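Local coordinates for uncharacterized protein (Bacteroides eggerthii, PDB 4FTD), which is of unknown function but combines a six-bladed beta-propeller with an immunoglobulin-like domain and may play a part in carbohydrate metabolism, at residues Phe133-Tyr143 with Phe432-Ile442; Ile198-Ser206 with Phe215-Pro223. One frame throughout, in Å; residues are numbered along the deposited sequence.

Contact 1. Residues Phe133-Tyr143 with Phe432-Ile442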
loop_
_atom_site.group_PDB
_atom_site.type_symbol
_atom_site.label_atom_id
_atom_site.label_comp_id
_atom_site.label_asym_id
_atom_site.label_seq_id
_atom_site.Cartn_x
_atom_site.Cartn_y
_atom_site.Cartn_z
ATOM N N PHE A 133 -15.378 3.855 -16.288
ATOM C CA PHE A 133 -14.303 2.900 -16.489
ATOM C C PHE A 133 -14.624 1.656 -17.300
ATOM O O PHE A 133 -13.781 0.792 -17.398
ATOM C CB PHE A 133 -13.672 2.481 -15.134
ATOM C CG PHE A 133 -12.694 3.461 -14.627
ATOM C CD1 PHE A 133 -11.490 3.576 -15.252
ATOM C CD2 PHE A 133 -12.970 4.247 -13.523
ATOM C CE1 PHE A 133 -10.562 4.483 -14.835
ATOM C CE2 PHE A 133 -12.055 5.167 -13.084
ATOM C CZ PHE A 133 -10.838 5.282 -13.745
ATOM N N ALA A 134 -15.810 1.559 -17.864
ATOM C CA ALA A 134 -16.147 0.450 -18.708
ATOM C C ALA A 134 -15.680 0.697 -20.129
ATOM O O ALA A 134 -15.770 -0.197 -20.910
ATOM C CB ALA A 134 -17.637 0.176 -18.676
ATOM N N THR A 135 -15.174 1.878 -20.478
ATOM C CA THR A 135 -14.671 2.140 -21.860
ATOM C C THR A 135 -13.292 2.675 -21.798
ATOM O O THR A 135 -12.841 3.073 -20.751
ATOM C CB THR A 135 -15.550 3.123 -22.668
ATOM O OG1 THR A 135 -15.237 4.484 -22.352
ATOM C CG2 THR A 135 -17.043 2.859 -22.424
ATOM N N ASN A 136 -12.616 2.730 -22.932
ATOM C CA ASN A 136 -11.287 3.317 -22.942
ATOM C C ASN A 136 -11.307 4.845 -23.030
ATOM O O ASN A 136 -10.297 5.466 -23.286
ATOM C CB ASN A 136 -10.420 2.659 -23.990
ATOM C CG ASN A 136 -10.843 2.965 -25.383
ATOM O OD1 ASN A 136 -11.763 3.751 -25.628
ATOM N ND2 ASN A 136 -10.147 2.362 -26.329
ATOM N N TYR A 137 -12.475 5.457 -22.858
ATOM C CA TYR A 137 -12.546 6.935 -22.751
ATOM C C TYR A 137 -12.158 7.456 -21.369
ATOM O O TYR A 137 -12.035 8.638 -21.183
ATOM C CB TYR A 137 -13.922 7.462 -23.215
ATOM C CG TYR A 137 -13.955 7.517 -24.716
ATOM C CD1 TYR A 137 -14.066 6.347 -25.450
ATOM C CD2 TYR A 137 -13.799 8.710 -25.403
ATOM C CE1 TYR A 137 -14.072 6.367 -26.839
ATOM C CE2 TYR A 137 -13.788 8.747 -26.797
ATOM C CZ TYR A 137 -13.905 7.564 -27.508
ATOM O OH TYR A 137 -13.938 7.551 -28.893
ATOM N N THR A 138 -11.946 6.566 -20.412
ATOM C CA THR A 138 -11.401 6.945 -19.100
ATOM C C THR A 138 -10.223 6.024 -18.850
ATOM O O THR A 138 -10.388 4.816 -18.791
ATOM C CB THR A 138 -12.425 6.714 -17.947
ATOM O OG1 THR A 138 -13.584 7.511 -18.144
ATOM C CG2 THR A 138 -11.791 7.039 -16.582
ATOM N N ARG A 139 -9.040 6.602 -18.719
ATOM C CA ARG A 139 -7.774 5.837 -18.566
ATOM C C ARG A 139 -7.031 6.146 -17.289
ATOM O O ARG A 139 -5.940 5.631 -17.032
ATOM C CB ARG A 139 -6.879 6.116 -19.763
ATOM C CG ARG A 139 -7.532 5.695 -21.048
ATOM C CD ARG A 139 -6.615 5.825 -22.250
ATOM N NE ARG A 139 -7.410 5.485 -23.446
ATOM C CZ ARG A 139 -6.899 5.345 -24.667
ATOM N NH1 ARG A 139 -5.615 5.477 -24.869
ATOM N NH2 ARG A 139 -7.677 5.083 -25.695
ATOM N N CYS A 140 -7.643 6.947 -16.429
ATOM C CA CYS A 140 -6.998 7.352 -15.214
ATOM C C CYS A 140 -7.969 7.733 -14.115
ATOM O O CYS A 140 -8.937 8.430 -14.358
ATOM C CB CYS A 140 -6.150 8.567 -15.490
ATOM S SG CYS A 140 -4.990 9.100 -14.190
ATOM N N ALA A 141 -7.626 7.316 -12.909
ATOM C CA ALA A 141 -8.283 7.696 -11.676
ATOM C C ALA A 141 -7.210 7.846 -10.601
ATOM O O ALA A 141 -6.144 7.241 -10.681
ATOM C CB ALA A 141 -9.377 6.647 -11.280
ATOM N N SER A 142 -7.462 8.703 -9.618
ATOM C CA SER A 142 -6.548 8.963 -8.539
ATOM C C SER A 142 -7.366 9.140 -7.227
ATOM O O SER A 142 -8.564 9.331 -7.274
ATOM C CB SER A 142 -5.706 10.206 -8.862
ATOM O OG SER A 142 -4.768 10.522 -7.832
ATOM N N TYR A 143 -6.709 8.989 -6.092
ATOM C CA TYR A 143 -7.358 8.965 -4.769
ATOM C C TYR A 143 -6.460 9.604 -3.741
ATOM O O TYR A 143 -5.274 9.445 -3.808
ATOM C CB TYR A 143 -7.646 7.529 -4.402
ATOM C CG TYR A 143 -7.859 7.190 -2.927
ATOM C CD1 TYR A 143 -6.781 6.785 -2.128
ATOM C CD2 TYR A 143 -9.120 7.157 -2.371
ATOM C CE1 TYR A 143 -6.954 6.427 -0.810
ATOM C CE2 TYR A 143 -9.306 6.758 -1.037
ATOM C CZ TYR A 143 -8.205 6.405 -0.278
ATOM O OH TYR A 143 -8.335 6.049 1.004
ATOM N N PHE A 432 -5.479 2.149 -2.852
ATOM C CA PHE A 432 -6.314 2.342 -4.033
ATOM C C PHE A 432 -5.562 1.872 -5.246
ATOM O O PHE A 432 -4.350 2.126 -5.372
ATOM C CB PHE A 432 -6.614 3.812 -4.170
ATOM C CG PHE A 432 -7.260 4.238 -5.488
ATOM C CD1 PHE A 432 -6.473 4.656 -6.566
ATOM C CD2 PHE A 432 -8.674 4.375 -5.577
ATOM C CE1 PHE A 432 -7.059 5.116 -7.743
ATOM C CE2 PHE A 432 -9.258 4.864 -6.730
ATOM C CZ PHE A 432 -8.444 5.222 -7.819
ATOM N N ALA A 433 -6.288 1.238 -6.145
ATOM C CA ALA A 433 -5.835 0.908 -7.501
ATOM C C ALA A 433 -7.009 1.127 -8.467
ATOM O O ALA A 433 -8.194 0.941 -8.110
ATOM C CB ALA A 433 -5.330 -0.529 -7.615
ATOM N N SER A 434 -6.672 1.548 -9.676
ATOM C CA SER A 434 -7.609 1.717 -10.776
ATOM C C SER A 434 -6.962 1.181 -12.031
ATOM O O SER A 434 -5.794 1.441 -12.266
ATOM C CB SER A 434 -7.892 3.203 -11.032
ATOM O OG SER A 434 -8.951 3.322 -12.003
ATOM N N ARG A 435 -7.745 0.541 -12.878
ATOM C CA ARG A 435 -7.258 0.002 -14.117
ATOM C C ARG A 435 -8.292 0.164 -15.216
ATOM O O ARG A 435 -9.494 -0.144 -15.039
ATOM C CB ARG A 435 -6.827 -1.424 -13.913
ATOM C CG ARG A 435 -6.151 -2.038 -15.124
ATOM C CD ARG A 435 -7.117 -2.869 -15.941
ATOM N NE ARG A 435 -6.479 -3.545 -17.049
ATOM C CZ ARG A 435 -7.115 -4.301 -17.935
ATOM N NH1 ARG A 435 -8.428 -4.457 -17.862
ATOM N NH2 ARG A 435 -6.431 -4.911 -18.902
ATOM N N THR A 436 -7.827 0.651 -16.363
ATOM C CA THR A 436 -8.692 0.932 -17.529
ATOM C C THR A 436 -9.501 -0.275 -17.993
ATOM O O THR A 436 -8.929 -1.336 -18.229
ATOM C CB THR A 436 -7.881 1.488 -18.700
ATOM O OG1 THR A 436 -7.173 2.642 -18.236
ATOM C CG2 THR A 436 -8.778 1.832 -19.903
ATOM N N GLN A 437 -10.810 -0.092 -18.073
ATOM C CA GLN A 437 -11.786 -1.142 -18.464
ATOM C C GLN A 437 -11.987 -2.244 -17.394
ATOM O O GLN A 437 -12.594 -3.287 -17.681
ATOM C CB GLN A 437 -11.515 -1.729 -19.880
ATOM C CG GLN A 437 -11.676 -0.687 -20.979
ATOM C CD GLN A 437 -11.298 -1.185 -22.375
ATOM O OE1 GLN A 437 -10.444 -0.608 -23.062
ATOM N NE2 GLN A 437 -11.892 -2.267 -22.774
ATOM N N SER A 438 -11.533 -2.005 -16.169
ATOM C CA SER A 438 -11.820 -2.902 -15.038
ATOM C C SER A 438 -12.462 -2.166 -13.876
ATOM O O SER A 438 -13.284 -2.715 -13.206
ATOM C CB SER A 438 -10.583 -3.586 -14.535
ATOM O OG SER A 438 -9.974 -4.318 -15.559
ATOM N N GLY A 439 -12.059 -0.926 -13.608
ATOM C CA GLY A 439 -12.634 -0.148 -12.523
ATOM C C GLY A 439 -11.602 0.147 -11.426
ATOM O O GLY A 439 -10.419 0.098 -11.669
ATOM N N PHE A 440 -12.075 0.438 -10.218
ATOM C CA PHE A 440 -11.201 0.806 -9.111
ATOM C C PHE A 440 -11.652 0.216 -7.792
ATOM O O PHE A 440 -12.795 -0.187 -7.673
ATOM C CB PHE A 440 -11.031 2.318 -9.030
ATOM C CG PHE A 440 -12.247 3.112 -8.560
ATOM C CD1 PHE A 440 -12.507 3.279 -7.210
ATOM C CD2 PHE A 440 -13.079 3.767 -9.489
ATOM C CE1 PHE A 440 -13.615 4.021 -6.777
ATOM C CE2 PHE A 440 -14.159 4.518 -9.072
ATOM C CZ PHE A 440 -14.414 4.663 -7.715
ATOM N N VAL A 441 -10.751 0.187 -6.817
ATOM C CA VAL A 441 -11.024 -0.365 -5.475
ATOM C C VAL A 441 -10.293 0.487 -4.427
ATOM O O VAL A 441 -9.215 1.084 -4.700
ATOM C CB VAL A 441 -10.612 -1.862 -5.396
ATOM C CG1 VAL A 441 -9.106 -2.045 -5.482
ATOM C CG2 VAL A 441 -11.114 -2.552 -4.136
ATOM N N ILE A 442 -10.918 0.619 -3.247
ATOM C CA ILE A 442 -10.274 1.137 -2.069
ATOM C C ILE A 442 -10.268 -0.003 -1.032
ATOM O O ILE A 442 -11.326 -0.540 -0.715
ATOM C CB ILE A 442 -11.025 2.325 -1.492
ATOM C CG1 ILE A 442 -11.086 3.473 -2.518
ATOM C CG2 ILE A 442 -10.355 2.754 -0.164
ATOM C CD1 ILE A 442 -12.150 4.516 -2.200
HETATM O O HOH W 1 -15.145 -2.923 -19.402
HETATM O O HOH W 2 -11.760 2.612 -18.305
#
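Tyr-143 and Phe-432 each carry CG anti to the backbone N (chi1 159° and 169°), which sends the two side chains past one another in opposite directions between adjacent blades of the six-bladed beta-propeller. Strands 138-143 and 432-435 run antiparallel but belong to different four-stranded sheets; their axes approach only to 6.7 Å, and side chains fill the interval. The two rings are nearly parallel, at 5°, yet slid so far that they barely overlap. Closer contact is made by a CH-pi approach, Tyr-143 CB over the face of the Phe-432 ring, 3.6 Å from its centroid. Ala-141 meets the edge of that ring, its CB 3.9 Å from Phe-432 CZ. Ala-141 O also lies at this edge, buried and without a polar partner in the model. With Phe-432 cut back to an alanine, a gap would probably open between the blades, leaving Tyr-143 CB and the Ala-141 methyl without the ring they pack on. Ile-442 crosses Tyr-143 at about a right angle, Ile-442 CD1 lying 3.8 Å from Tyr-143 CE2.

Further along, Ser-434 OG sits over a face of the Phe-133 ring, and Phe-133 CE2 comes within 4.0 Å of Phe-440 CD2; high B-factors for Phe-133 make its details less certain. At the loop end, Thr-436 turns its CG2 to Thr-138 O, 3.6 Å away, while its OG1 is bonded to Leu-411 O. Asn-409 ties the loops together, bonding both Asn-136 ND2 and Gln-437 OE1. A classic bulge, Ser-438 and Gly-439 opposite Arg-435, follows. Water 1 donates to Ala-134 O and Gln-437 O, while water 2 accepts from Gln-437 N at 2.9 Å.

Contact 2. Residues Ile198-Ser206 with Phe215-Pro223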
loop_
_atom_site.group_PDB
_atom_site.type_symbol
_atom_site.label_atom_id
_atom_site.label_comp_id
_atom_site.label_asym_id
_atom_site.label_seq_id
_atom_site.Cartn_x
_atom_site.Cartn_y
_atom_site.Cartn_z
ATOM N N ILE A 198 -3.293 15.615 -5.648
ATOM C CA ILE A 198 -2.062 15.818 -4.890
ATOM C C ILE A 198 -2.242 17.078 -4.060
ATOM O O ILE A 198 -2.583 18.124 -4.606
ATOM C CB ILE A 198 -0.848 15.992 -5.799
ATOM C CG1 ILE A 198 -0.737 14.775 -6.743
ATOM C CG2 ILE A 198 0.424 16.092 -4.955
ATOM C CD1 ILE A 198 0.501 14.723 -7.569
ATOM N N ASN A 199 -2.016 16.967 -2.749
ATOM C CA ASN A 199 -2.082 18.103 -1.816
ATOM C C ASN A 199 -3.429 18.768 -1.820
ATOM O O ASN A 199 -3.543 19.952 -1.604
ATOM C CB ASN A 199 -0.950 19.142 -2.114
ATOM C CG ASN A 199 0.455 18.550 -2.008
ATOM O OD1 ASN A 199 0.730 17.762 -1.108
ATOM N ND2 ASN A 199 1.353 18.939 -2.920
ATOM N N GLY A 200 -4.484 18.017 -2.092
ATOM C CA GLY A 200 -5.806 18.617 -2.214
ATOM C C GLY A 200 -6.091 19.344 -3.541
ATOM O O GLY A 200 -7.140 19.954 -3.672
ATOM N N HIS A 201 -5.150 19.309 -4.487
ATOM C CA HIS A 201 -5.312 19.940 -5.790
ATOM C C HIS A 201 -5.525 18.886 -6.859
ATOM O O HIS A 201 -5.094 17.753 -6.708
ATOM C CB HIS A 201 -4.031 20.703 -6.153
ATOM C CG HIS A 201 -3.523 21.564 -5.048
ATOM N ND1 HIS A 201 -4.312 22.505 -4.416
ATOM C CD2 HIS A 201 -2.326 21.603 -4.433
ATOM C CE1 HIS A 201 -3.612 23.088 -3.460
ATOM N NE2 HIS A 201 -2.396 22.575 -3.463
ATOM N N VAL A 202 -6.132 19.291 -7.967
ATOM C CA VAL A 202 -6.268 18.437 -9.125
ATOM C C VAL A 202 -5.309 18.904 -10.227
ATOM O O VAL A 202 -5.159 20.112 -10.493
ATOM C CB VAL A 202 -7.699 18.426 -9.657
ATOM C CG1 VAL A 202 -7.786 17.517 -10.883
ATOM C CG2 VAL A 202 -8.639 18.000 -8.538
ATOM N N TYR A 203 -4.637 17.928 -10.825
ATOM C CA TYR A 203 -3.837 18.129 -12.006
ATOM C C TYR A 203 -4.381 17.261 -13.118
ATOM O O TYR A 203 -4.642 16.093 -12.877
ATOM C CB TYR A 203 -2.420 17.659 -11.763
ATOM C CG TYR A 203 -1.641 18.493 -10.765
ATOM C CD1 TYR A 203 -1.798 18.291 -9.378
ATOM C CD2 TYR A 203 -0.794 19.480 -11.188
ATOM C CE1 TYR A 203 -1.097 19.091 -8.458
ATOM C CE2 TYR A 203 -0.081 20.235 -10.288
ATOM C CZ TYR A 203 -0.232 20.028 -8.928
ATOM O OH TYR A 203 0.416 20.831 -8.019
ATOM N N LEU A 204 -4.501 17.807 -14.325
ATOM C CA LEU A 204 -4.784 17.015 -15.509
ATOM C C LEU A 204 -3.787 17.366 -16.607
ATOM O O LEU A 204 -3.336 18.481 -16.698
ATOM C CB LEU A 204 -6.202 17.251 -16.029
ATOM C CG LEU A 204 -7.459 16.919 -15.205
ATOM C CD1 LEU A 204 -8.684 17.160 -16.047
ATOM C CD2 LEU A 204 -7.441 15.496 -14.697
ATOM N N SER A 205 -3.528 16.410 -17.511
ATOM C CA SER A 205 -2.693 16.651 -18.652
ATOM C C SER A 205 -3.379 16.161 -19.932
ATOM O O SER A 205 -4.078 15.136 -19.900
ATOM C CB SER A 205 -1.338 15.992 -18.474
ATOM O OG SER A 205 -1.430 14.610 -18.059
ATOM N N SER A 206 -3.124 16.858 -21.038
ATOM C CA SER A 206 -3.649 16.473 -22.332
ATOM C C SER A 206 -2.846 15.287 -22.898
ATOM O O SER A 206 -1.837 14.859 -22.285
ATOM C CB SER A 206 -3.612 17.674 -23.302
ATOM O OG SER A 206 -2.320 18.005 -23.751
ATOM N N PHE A 215 0.665 20.100 -25.538
ATOM C CA PHE A 215 0.832 19.261 -24.388
ATOM C C PHE A 215 0.648 20.112 -23.143
ATOM O O PHE A 215 1.561 20.753 -22.701
ATOM C CB PHE A 215 2.177 18.535 -24.459
ATOM C CG PHE A 215 2.364 17.451 -23.412
ATOM C CD1 PHE A 215 1.341 16.558 -23.079
ATOM C CD2 PHE A 215 3.648 17.204 -22.894
ATOM C CE1 PHE A 215 1.528 15.550 -22.149
ATOM C CE2 PHE A 215 3.844 16.174 -21.973
ATOM C CZ PHE A 215 2.798 15.341 -21.616
ATOM N N LYS A 216 -0.579 20.109 -22.631
ATOM C CA LYS A 216 -1.014 21.054 -21.628
ATOM C C LYS A 216 -1.215 20.377 -20.310
ATOM O O LYS A 216 -1.548 19.182 -20.281
ATOM C CB LYS A 216 -2.287 21.748 -22.118
ATOM C CG LYS A 216 -2.076 22.504 -23.429
ATOM C CD LYS A 216 -3.337 23.155 -23.955
ATOM C CE LYS A 216 -3.666 24.377 -23.147
ATOM N NZ LYS A 216 -4.956 24.918 -23.600
ATOM N N ILE A 217 -0.930 21.115 -19.244
ATOM C CA ILE A 217 -1.135 20.697 -17.862
ATOM C C ILE A 217 -1.997 21.776 -17.206
ATOM O O ILE A 217 -1.721 22.988 -17.324
ATOM C CB ILE A 217 0.162 20.526 -17.073
ATOM C CG1 ILE A 217 1.141 19.601 -17.850
ATOM C CG2 ILE A 217 -0.087 20.004 -15.674
ATOM C CD1 ILE A 217 2.514 19.471 -17.220
ATOM N N TYR A 218 -3.040 21.293 -16.564
ATOM C CA TYR A 218 -4.013 22.095 -15.892
ATOM C C TYR A 218 -4.035 21.802 -14.385
ATOM O O TYR A 218 -3.771 20.664 -13.955
ATOM C CB TYR A 218 -5.378 21.763 -16.452
ATOM C CG TYR A 218 -5.523 22.014 -17.948
ATOM C CD1 TYR A 218 -5.200 21.027 -18.867
ATOM C CD2 TYR A 218 -5.994 23.250 -18.429
ATOM C CE1 TYR A 218 -5.388 21.217 -20.240
ATOM C CE2 TYR A 218 -6.168 23.466 -19.796
ATOM C CZ TYR A 218 -5.854 22.450 -20.697
ATOM O OH TYR A 218 -6.068 22.627 -22.022
ATOM N N TYR A 219 -4.458 22.826 -13.621
ATOM C CA TYR A 219 -4.458 22.810 -12.177
ATOM C C TYR A 219 -5.744 23.399 -11.609
ATOM O O TYR A 219 -6.202 24.465 -12.069
ATOM C CB TYR A 219 -3.261 23.664 -11.701
ATOM C CG TYR A 219 -3.136 23.903 -10.190
ATOM C CD1 TYR A 219 -2.446 23.013 -9.374
ATOM C CD2 TYR A 219 -3.597 25.076 -9.612
ATOM C CE1 TYR A 219 -2.291 23.254 -8.020
ATOM C CE2 TYR A 219 -3.454 25.307 -8.255
ATOM C CZ TYR A 219 -2.797 24.387 -7.466
ATOM O OH TYR A 219 -2.631 24.592 -6.117
ATOM N N TRP A 220 -6.298 22.725 -10.598
ATOM C CA TRP A 220 -7.426 23.209 -9.829
ATOM C C TRP A 220 -6.992 23.290 -8.382
ATOM O O TRP A 220 -6.605 22.266 -7.780
ATOM C CB TRP A 220 -8.607 22.224 -9.911
ATOM C CG TRP A 220 -9.337 22.287 -11.196
ATOM C CD1 TRP A 220 -10.543 22.902 -11.429
ATOM C CD2 TRP A 220 -8.952 21.675 -12.418
ATOM N NE1 TRP A 220 -10.898 22.760 -12.743
ATOM C CE2 TRP A 220 -9.948 21.986 -13.372
ATOM C CE3 TRP A 220 -7.838 20.917 -12.821
ATOM C CZ2 TRP A 220 -9.873 21.549 -14.689
ATOM C CZ3 TRP A 220 -7.781 20.477 -14.132
ATOM C CH2 TRP A 220 -8.782 20.795 -15.044
ATOM N N GLU A 221 -7.043 24.485 -7.824
ATOM C CA GLU A 221 -6.658 24.707 -6.424
ATOM C C GLU A 221 -7.553 23.908 -5.488
ATOM O O GLU A 221 -7.087 23.235 -4.571
ATOM C CB GLU A 221 -6.777 26.213 -6.107
ATOM C CG GLU A 221 -6.417 26.637 -4.687
ATOM C CD GLU A 221 -4.926 26.633 -4.386
ATOM O OE1 GLU A 221 -4.088 26.900 -5.294
ATOM O OE2 GLU A 221 -4.586 26.389 -3.207
ATOM N N THR A 222 -8.851 24.009 -5.740
ATOM C CA THR A 222 -9.876 23.287 -5.022
ATOM C C THR A 222 -10.860 22.714 -6.062
ATOM O O THR A 222 -10.885 23.170 -7.202
ATOM C CB THR A 222 -10.718 24.233 -4.106
ATOM O OG1 THR A 222 -11.638 24.980 -4.912
ATOM C CG2 THR A 222 -9.856 25.208 -3.284
ATOM N N PRO A 223 -11.741 21.793 -5.648
ATOM C CA PRO A 223 -12.730 21.204 -6.558
ATOM C C PRO A 223 -13.668 22.152 -7.262
ATOM O O PRO A 223 -14.146 21.827 -8.338
ATOM C CB PRO A 223 -13.545 20.306 -5.630
ATOM C CG PRO A 223 -12.534 19.844 -4.619
ATOM C CD PRO A 223 -11.705 21.069 -4.357
#
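Backbone bonds zip Val-202 to Trp-220 and Leu-204 to Tyr-218, both of them antiparallel hydrogen-bonded pairs with N-H to O bonds in each direction; the shortest, Tyr-218 N to Leu-204 O, measures 2.8 Å. At the far end the ladder is finished by a side chain: Ser-206 OG, set between its own N and carbonyl carbon (chi1 73°), accepts from Lys-216 N at 3.0 Å, while Ser-206 N donates to Lys-216 O.

Aromatic contacts occupy the face bearing Tyr-203 and Tyr-219. Their rings are T-shaped, planes at 70°, with the edge of Tyr-219 toward the face of Tyr-203, whose OH is bonded to His-279 O. Tyr-219 OH continues onto the imidazole of His-201, lying 3.1 Å above its plane over the centre, and Asn-199 O covers the opposite face. This hairpin forms the two middle strands of a four-stranded propeller blade, strands 190-198 and 228-233 flanking it.

Apolar packing marks the other face, where Leu-204 CG touches Trp-220 CZ3 at 3.7 Å and Val-202 CB meets Trp-220 CB; the indole NE1 is bonded to Asp-181 O.

Two polar side chains bond to Glu-221, one at its carboxylate and one at its backbone carbonyl. Tyr-219 OH donates to the carboxylate atom Glu-221 OE1 from above the carboxylate plane. The carbonyl Glu-221 O lies in the imidazole plane of His-201 and takes the ND1 hydrogen on a lone pair, at 2.9 Å from His-201 ND1.

Both contacts lie in the propeller, their centres about 18 Å apart and their nearest atoms about 6 Å apart without touching. Along the chain, contact 2 is nested inside the loop closed by contact 1. Contact 2 joins the two inner strands of a single blade, whereas contact 1 brings the last strands of the propeller against a blade begun nearly 300 residues earlier. Strand 120-125 also pairs with 439-446, a closure of the velcro kind that completes the ring. Strand 138-143 links the two regions: Arg-139 and Cys-140 touch strand 190-198, which is bonded to strand 201-207 of contact 2, so three successive blades are in contact through this strand.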